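Local coordinates for fatty acid multifunctional protein (atmfp2) (Arabidopsis thaliana, PDB 2WTB) that carries out the hydration and NAD-dependent dehydrogenation steps of peroxisomal fatty acid beta-oxidation during seed germination, acting on long-chain enoyl-CoA and 3-hydroxyacyl-CoA substrates of varied length, at residues A[503-508]-A[529-534]; A[496-501]-A[660-665]. One frame throughout, in Å; residues are numbered along the deposited sequence.

Contact 1: A[503-508]-A[529-534]; sequences FPYTQA and FGMPMG
Tyr-505 makes this contact with the far end of its side chain, its phenol oxygen reaching the interhelical loop at Met-531, Met-533 and Gly-534. CG stands anti to the backbone N (chi1 -178°), which carries the ring out from helix 498-514 toward the loop between helices 519-529 and 535-542. There OH lies 4.1 Å from Met-531 CG. It is equally far from the main chain, 4.1 Å from Met-533 O and 4.2 Å from Gly-534 C, too distant from that carbonyl for a hydrogen bond. The first torsion of Met-531 (chi1 -69°) sets CG opposite its own carbonyl carbon and within touch of the phenol oxygen; a bend at chi2 (-73°) then turns SD and CE onward. The two side chains run by each other in opposite directions, meeting over a short length. The Met-533 side chain leads away, touching Leu-538 and Leu-541, and offers the tyrosine mainly its backbone.

Gly-530 leaves helix 519-529 with positive phi, and Gly-534, whose backbone carbon the phenol oxygen faces, is the N-cap residue of helix 535-542. On the tyrosine side, Pro-504 lacks an N-H and sits at a kink in the helix. Phe-632 of helix 624-644 meets the Tyr-505 ring with planes about 55° apart, while Ile-526 and Pro-535 also touch this side chain.

The chemistry implies loose, non-directional packing of a buried phenol oxygen against a methionine CH2 and backbone, linking helix 498-514 to the interhelical loop within the C-terminal part of the dehydrogenase.

Contact 2: A[496-501]-A[660-665]; sequences FAVNRM and MGMGFP
Helix 498-514 begins beside the end of helix 651-662, and the backbones come nearest at Val-498 and Gly-661, whose CA atoms are 6.6 Å apart. With no side chain on Gly-661, one methyl of the valine can face the backbone directly: Val-498 CG1 lies 4.4 Å from Gly-661 CA. The same methyl packs at 4.4 Å against Met-662 CG, an apolar touch low on the methionine chain. Farther out, Met-662 bends at its second torsion (chi2 -74°) and delivers its methyl to an amide, with CE 4.1 Å from Asn-499 ND2. The asparagine's CB points away from the partner segment, yet its amide swings back, and the two side chains cross at about a right angle.

Glu-461 of strand 459-464 takes the N-H groups of both Ala-497 and Val-498 on its OE2, where its carboxylate would probably interact favourably with the helix N terminus. Arg-500 forms salt bridges to Glu-638 and Glu-645.

Between the segments themselves the packing is valine methyl against glycine CA and methionine CH2, and methionine methyl against amide nitrogen. Its chemistry implies non-directional van der Waals contact, whereas directional bonds run from 496-501 to the three glutamates nearby.

From the N terminus, the chain leaves the Rossmann-type sheet after strand 486-491 and enters helix 498-514, whose first turn belongs to contact 2 and whose next turns belong to contact 1. Contact 1 closes a short loop through helix 519-529. The chain then travels on to 660-665 before contact 2 closes, so the loop of contact 1 is nested inside that of contact 2. Their centres lie 10 Å apart and their later segments touch: Met-531 CE packs 3.3 Å from Phe-664 CD1, and Gly-530 CA lies 3.3 Å from Pro-665 CG. Helix 498-514 is thereby tied to both the 529-534 interhelical loop and the end of helix 651-662.

Contact 1: A[503-508]-A[529-534]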
ATOM      1  N   PHE A 503      11.726   8.886 -15.640  1.00 71.07           N
ATOM      2  CA  PHE A 503      12.864   8.866 -16.551  1.00 74.56           C
ATOM      3  C   PHE A 503      13.762  10.102 -16.397  1.00 74.12           C
ATOM      4  O   PHE A 503      14.980   9.996 -16.535  1.00 68.77           O
ATOM      5  CB  PHE A 503      12.440   8.630 -18.011  1.00 71.75           C
ATOM      6  CG  PHE A 503      12.172   9.887 -18.792  1.00 75.85           C
ATOM      7  CD1 PHE A 503      13.215  10.705 -19.200  1.00 81.60           C
ATOM      8  CD2 PHE A 503      10.879  10.233 -19.149  1.00 73.58           C
ATOM      9  CE1 PHE A 503      12.969  11.856 -19.925  1.00 85.93           C
ATOM     10  CE2 PHE A 503      10.626  11.381 -19.877  1.00 73.49           C
ATOM     11  CZ  PHE A 503      11.673  12.193 -20.267  1.00 83.90           C
ATOM     12  N   PRO A 504      13.167  11.275 -16.102  1.00 76.16           N
ATOM     13  CA  PRO A 504      13.973  12.479 -15.858  1.00 81.97           C
ATOM     14  C   PRO A 504      14.790  12.367 -14.571  1.00 77.10           C
ATOM     15  O   PRO A 504      15.882  12.925 -14.475  1.00 77.34           O
ATOM     16  CB  PRO A 504      12.920  13.584 -15.711  1.00 74.06           C
ATOM     17  CG  PRO A 504      11.696  13.046 -16.366  1.00 73.83           C
ATOM     18  CD  PRO A 504      11.725  11.578 -16.095  1.00 69.56           C
ATOM     19  N   TYR A 505      14.239  11.654 -13.595  1.00 75.77           N
ATOM     20  CA  TYR A 505      14.886  11.394 -12.314  1.00 58.11           C
ATOM     21  C   TYR A 505      16.367  11.062 -12.469  1.00 76.97           C
ATOM     22  O   TYR A 505      17.231  11.797 -11.989  1.00 82.29           O
ATOM     23  CB  TYR A 505      14.155  10.237 -11.637  1.00 77.81           C
ATOM     24  CG  TYR A 505      14.639   9.837 -10.265  1.00 75.46           C
ATOM     25  CD1 TYR A 505      14.558  10.711  -9.189  1.00 74.96           C
ATOM     26  CD2 TYR A 505      15.125   8.558 -10.034  1.00 75.79           C
ATOM     27  CE1 TYR A 505      14.979  10.329  -7.929  1.00 76.95           C
ATOM     28  CE2 TYR A 505      15.545   8.167  -8.781  1.00 76.13           C
ATOM     29  CZ  TYR A 505      15.471   9.054  -7.732  1.00 76.38           C
ATOM     30  OH  TYR A 505      15.890   8.657  -6.485  1.00 75.09           O
ATOM     31  N   THR A 506      16.653   9.955 -13.144  1.00 68.66           N
ATOM     32  CA  THR A 506      18.028   9.503 -13.331  1.00 66.83           C
ATOM     33  C   THR A 506      18.868  10.441 -14.201  1.00 68.35           C
ATOM     34  O   THR A 506      20.059  10.619 -13.956  1.00 67.90           O
ATOM     35  CB  THR A 506      18.071   8.081 -13.918  1.00 64.78           C
ATOM     36  OG1 THR A 506      17.907   7.130 -12.859  1.00 70.32           O
ATOM     37  CG2 THR A 506      19.397   7.825 -14.612  1.00 75.38           C
ATOM     38  N   GLN A 507      18.250  11.039 -15.212  1.00 70.44           N
ATOM     39  CA  GLN A 507      18.978  11.921 -16.119  1.00 72.47           C
ATOM     40  C   GLN A 507      19.350  13.241 -15.453  1.00 77.52           C
ATOM     41  O   GLN A 507      20.436  13.772 -15.679  1.00 81.69           O
ATOM     42  CB  GLN A 507      18.172  12.170 -17.395  1.00 79.07           C
ATOM     43  CG  GLN A 507      17.970  10.923 -18.240  1.00 89.55           C
ATOM     44  CD  GLN A 507      17.135  11.184 -19.479  1.00101.50           C
ATOM     45  OE1 GLN A 507      16.893  12.334 -19.845  1.00105.28           O
ATOM     46  NE2 GLN A 507      16.688  10.114 -20.129  1.00 99.49           N
ATOM     47  N   ALA A 508      18.447  13.768 -14.631  1.00 74.77           N
ATOM     48  CA  ALA A 508      18.715  15.003 -13.902  1.00 74.09           C
ATOM     49  C   ALA A 508      19.884  14.796 -12.952  1.00 87.71           C
ATOM     50  O   ALA A 508      20.735  15.672 -12.790  1.00 94.72           O
ATOM     51  CB  ALA A 508      17.486  15.447 -13.136  1.00 66.04           C
ATOM     52  N   PHE A 529      15.491  11.558   1.910  1.00 91.21           N
ATOM     53  CA  PHE A 529      14.262  12.239   1.521  1.00 89.76           C
ATOM     54  C   PHE A 529      13.053  11.332   1.708  1.00 78.88           C
ATOM     55  O   PHE A 529      11.949  11.804   1.968  1.00 64.48           O
ATOM     56  CB  PHE A 529      14.350  12.710   0.068  1.00 84.65           C
ATOM     57  CG  PHE A 529      13.065  13.268  -0.471  1.00 82.84           C
ATOM     58  CD1 PHE A 529      12.502  14.407   0.079  1.00 81.69           C
ATOM     59  CD2 PHE A 529      12.424  12.659  -1.539  1.00 89.14           C
ATOM     60  CE1 PHE A 529      11.318  14.923  -0.421  1.00 81.78           C
ATOM     61  CE2 PHE A 529      11.242  13.171  -2.044  1.00 60.19           C
ATOM     62  CZ  PHE A 529      10.689  14.303  -1.484  1.00 76.70           C
ATOM     63  N   GLY A 530      13.270  10.027   1.581  1.00 73.88           N
ATOM     64  CA  GLY A 530      12.200   9.062   1.749  1.00 79.67           C
ATOM     65  C   GLY A 530      12.306   7.886   0.796  1.00 71.26           C
ATOM     66  O   GLY A 530      11.732   6.825   1.040  1.00 73.13           O
ATOM     67  N   MET A 531      13.035   8.079  -0.297  1.00 67.15           N
ATOM     68  CA  MET A 531      13.285   7.007  -1.251  1.00 62.88           C
ATOM     69  C   MET A 531      14.032   5.872  -0.567  1.00 64.94           C
ATOM     70  O   MET A 531      14.806   6.103   0.362  1.00 70.32           O
ATOM     71  CB  MET A 531      14.095   7.525  -2.441  1.00 66.90           C
ATOM     72  CG  MET A 531      13.336   8.491  -3.332  1.00 72.75           C
ATOM     73  SD  MET A 531      12.093   7.647  -4.324  1.00 77.54           S
ATOM     74  CE  MET A 531      11.077   9.018  -4.854  1.00171.71           C
ATOM     75  N   PRO A 532      13.798   4.634  -1.021  1.00 70.36           N
ATOM     76  CA  PRO A 532      14.464   3.462  -0.447  1.00 84.86           C
ATOM     77  C   PRO A 532      15.889   3.343  -0.969  1.00 91.44           C
ATOM     78  O   PRO A 532      16.638   2.463  -0.547  1.00 94.41           O
ATOM     79  CB  PRO A 532      13.625   2.286  -0.973  1.00 81.18           C
ATOM     80  CG  PRO A 532      12.395   2.904  -1.600  1.00 75.64           C
ATOM     81  CD  PRO A 532      12.821   4.257  -2.051  1.00 68.20           C
ATOM     82  N   MET A 533      16.258   4.240  -1.875  1.00 90.32           N
ATOM     83  CA  MET A 533      17.508   4.112  -2.601  1.00 86.21           C
ATOM     84  C   MET A 533      17.879   5.446  -3.237  1.00 95.48           C
ATOM     85  O   MET A 533      17.047   6.346  -3.343  1.00104.24           O
ATOM     86  CB  MET A 533      17.340   3.051  -3.687  1.00 84.09           C
ATOM     87  CG  MET A 533      18.539   2.163  -3.895  1.00 84.08           C
ATOM     88  SD  MET A 533      18.098   0.636  -4.744  1.00 97.50           S
ATOM     89  CE  MET A 533      19.613  -0.297  -4.539  1.00285.71           C
ATOM     90  N   GLY A 534      19.132   5.574  -3.656  1.00 91.82           N
ATOM     91  CA  GLY A 534      19.570   6.761  -4.364  1.00 81.78           C
ATOM     92  C   GLY A 534      19.481   6.532  -5.858  1.00 80.42           C
ATOM     93  O   GLY A 534      19.451   5.388  -6.305  1.00 75.88           O
TER

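Contact 2: A[496-501]-A[660-665]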
ATOM      1  N   PHE A 496       4.329   4.626 -20.711  1.00 57.74           N
ATOM      2  CA  PHE A 496       3.058   4.679 -19.994  1.00 51.91           C
ATOM      3  C   PHE A 496       3.046   5.758 -18.910  1.00 52.73           C
ATOM      4  O   PHE A 496       3.098   6.951 -19.212  1.00 58.23           O
ATOM      5  CB  PHE A 496       2.724   3.311 -19.396  1.00 50.53           C
ATOM      6  CG  PHE A 496       2.980   2.164 -20.331  1.00 54.15           C
ATOM      7  CD1 PHE A 496       2.530   2.207 -21.641  1.00 57.77           C
ATOM      8  CD2 PHE A 496       3.663   1.040 -19.900  1.00 65.53           C
ATOM      9  CE1 PHE A 496       2.763   1.154 -22.505  1.00 53.32           C
ATOM     10  CE2 PHE A 496       3.898  -0.020 -20.760  1.00 65.74           C
ATOM     11  CZ  PHE A 496       3.448   0.038 -22.065  1.00 58.01           C
ATOM     12  N   ALA A 497       2.981   5.338 -17.650  1.00 57.05           N
ATOM     13  CA  ALA A 497       2.924   6.280 -16.534  1.00 60.93           C
ATOM     14  C   ALA A 497       4.153   6.215 -15.630  1.00 64.45           C
ATOM     15  O   ALA A 497       4.850   7.211 -15.450  1.00 63.92           O
ATOM     16  CB  ALA A 497       1.660   6.063 -15.717  1.00 56.42           C
ATOM     17  N   VAL A 498       4.411   5.040 -15.065  1.00 69.96           N
ATOM     18  CA  VAL A 498       5.472   4.874 -14.074  1.00 72.98           C
ATOM     19  C   VAL A 498       6.866   5.192 -14.617  1.00 69.92           C
ATOM     20  O   VAL A 498       7.545   6.085 -14.115  1.00 62.21           O
ATOM     21  CB  VAL A 498       5.471   3.450 -13.487  1.00 66.19           C
ATOM     22  CG1 VAL A 498       6.598   3.291 -12.482  1.00 61.42           C
ATOM     23  CG2 VAL A 498       4.126   3.147 -12.847  1.00 53.61           C
ATOM     24  N   ASN A 499       7.289   4.455 -15.638  1.00 72.42           N
ATOM     25  CA  ASN A 499       8.615   4.643 -16.214  1.00 59.73           C
ATOM     26  C   ASN A 499       8.807   6.005 -16.871  1.00 60.86           C
ATOM     27  O   ASN A 499       9.870   6.608 -16.753  1.00 57.04           O
ATOM     28  CB  ASN A 499       8.935   3.525 -17.206  1.00 61.65           C
ATOM     29  CG  ASN A 499       9.166   2.194 -16.522  1.00 72.41           C
ATOM     30  OD1 ASN A 499       9.320   1.164 -17.178  1.00 77.27           O
ATOM     31  ND2 ASN A 499       9.192   2.211 -15.195  1.00 76.69           N
ATOM     32  N   ARG A 500       7.781   6.487 -17.565  1.00 75.86           N
ATOM     33  CA  ARG A 500       7.851   7.802 -18.191  1.00 77.51           C
ATOM     34  C   ARG A 500       7.962   8.897 -17.136  1.00 69.93           C
ATOM     35  O   ARG A 500       8.592   9.928 -17.353  1.00 69.12           O
ATOM     36  CB  ARG A 500       6.623   8.057 -19.065  1.00 70.48           C
ATOM     37  CG  ARG A 500       6.598   9.454 -19.658  1.00 74.13           C
ATOM     38  CD  ARG A 500       5.286   9.754 -20.354  1.00 78.21           C
ATOM     39  NE  ARG A 500       5.224  11.144 -20.795  1.00 75.24           N
ATOM     40  CZ  ARG A 500       4.158  11.703 -21.355  1.00 68.82           C
ATOM     41  NH1 ARG A 500       3.057  10.990 -21.546  1.00 65.49           N
ATOM     42  NH2 ARG A 500       4.192  12.976 -21.723  1.00 60.94           N
ATOM     43  N   MET A 501       7.340   8.654 -15.991  1.00 70.12           N
ATOM     44  CA  MET A 501       7.298   9.615 -14.903  1.00 69.16           C
ATOM     45  C   MET A 501       8.689   9.851 -14.324  1.00 77.96           C
ATOM     46  O   MET A 501       9.086  10.989 -14.070  1.00 76.20           O
ATOM     47  CB  MET A 501       6.380   9.086 -13.807  1.00 68.96           C
ATOM     48  CG  MET A 501       5.572  10.133 -13.082  1.00 70.13           C
ATOM     49  SD  MET A 501       4.475   9.344 -11.892  1.00 80.75           S
ATOM     50  CE  MET A 501       3.401  10.709 -11.477  1.00193.38           C
ATOM     51  N   MET A 660       4.083   3.352  -5.331  1.00 84.31           N
ATOM     52  CA  MET A 660       4.091   1.894  -5.337  1.00 82.45           C
ATOM     53  C   MET A 660       5.028   1.315  -6.392  1.00 79.96           C
ATOM     54  O   MET A 660       5.351   0.127  -6.364  1.00 83.34           O
ATOM     55  CB  MET A 660       2.669   1.371  -5.545  1.00 74.70           C
ATOM     56  CG  MET A 660       2.358   0.092  -4.794  1.00 78.74           C
ATOM     57  SD  MET A 660       0.583  -0.118  -4.566  1.00 95.17           S
ATOM     58  CE  MET A 660       0.149   1.474  -3.870  1.00 72.41           C
ATOM     59  N   GLY A 661       5.466   2.156  -7.320  1.00 75.76           N
ATOM     60  CA  GLY A 661       6.353   1.713  -8.378  1.00 73.06           C
ATOM     61  C   GLY A 661       7.789   2.145  -8.158  1.00 79.69           C
ATOM     62  O   GLY A 661       8.722   1.445  -8.550  1.00 81.15           O
ATOM     63  N   MET A 662       7.966   3.300  -7.526  1.00 85.84           N
ATOM     64  CA  MET A 662       9.297   3.864  -7.324  1.00 87.30           C
ATOM     65  C   MET A 662       9.548   4.251  -5.870  1.00 83.72           C
ATOM     66  O   MET A 662      10.382   5.110  -5.582  1.00 79.92           O
ATOM     67  CB  MET A 662       9.507   5.068  -8.243  1.00 85.35           C
ATOM     68  CG  MET A 662       9.642   4.704  -9.711  1.00 80.03           C
ATOM     69  SD  MET A 662      11.241   3.965 -10.095  1.00123.74           S
ATOM     70  CE  MET A 662      11.074   3.700 -11.859  1.00115.16           C
ATOM     71  N   GLY A 663       8.816   3.615  -4.961  1.00 78.96           N
ATOM     72  CA  GLY A 663       9.017   3.802  -3.535  1.00 77.59           C
ATOM     73  C   GLY A 663       9.030   5.243  -3.057  1.00 85.06           C
ATOM     74  O   GLY A 663       9.725   5.573  -2.097  1.00 91.71           O
ATOM     75  N   PHE A 664       8.268   6.106  -3.722  1.00 76.64           N
ATOM     76  CA  PHE A 664       8.149   7.492  -3.286  1.00 62.56           C
ATOM     77  C   PHE A 664       7.484   7.540  -1.912  1.00 73.69           C
ATOM     78  O   PHE A 664       6.504   6.835  -1.671  1.00 80.50           O
ATOM     79  CB  PHE A 664       7.350   8.313  -4.298  1.00 57.43           C
ATOM     80  CG  PHE A 664       7.332   9.784  -4.005  1.00 68.18           C
ATOM     81  CD1 PHE A 664       8.263  10.631  -4.587  1.00 73.75           C
ATOM     82  CD2 PHE A 664       6.388  10.323  -3.149  1.00 69.61           C
ATOM     83  CE1 PHE A 664       8.254  11.987  -4.320  1.00 62.13           C
ATOM     84  CE2 PHE A 664       6.373  11.679  -2.877  1.00 73.27           C
ATOM     85  CZ  PHE A 664       7.307  12.511  -3.463  1.00 67.83           C
ATOM     86  N   PRO A 665       8.022   8.374  -1.009  1.00 79.31           N
ATOM     87  CA  PRO A 665       7.599   8.487   0.394  1.00 81.06           C
ATOM     88  C   PRO A 665       6.090   8.642   0.555  1.00 78.62           C
ATOM     89  O   PRO A 665       5.542   9.677   0.177  1.00 82.93           O
ATOM     90  CB  PRO A 665       8.297   9.766   0.865  1.00 82.23           C
ATOM     91  CG  PRO A 665       9.488   9.884  -0.003  1.00 82.44           C
ATOM     92  CD  PRO A 665       9.098   9.326  -1.339  1.00 78.07           C
TER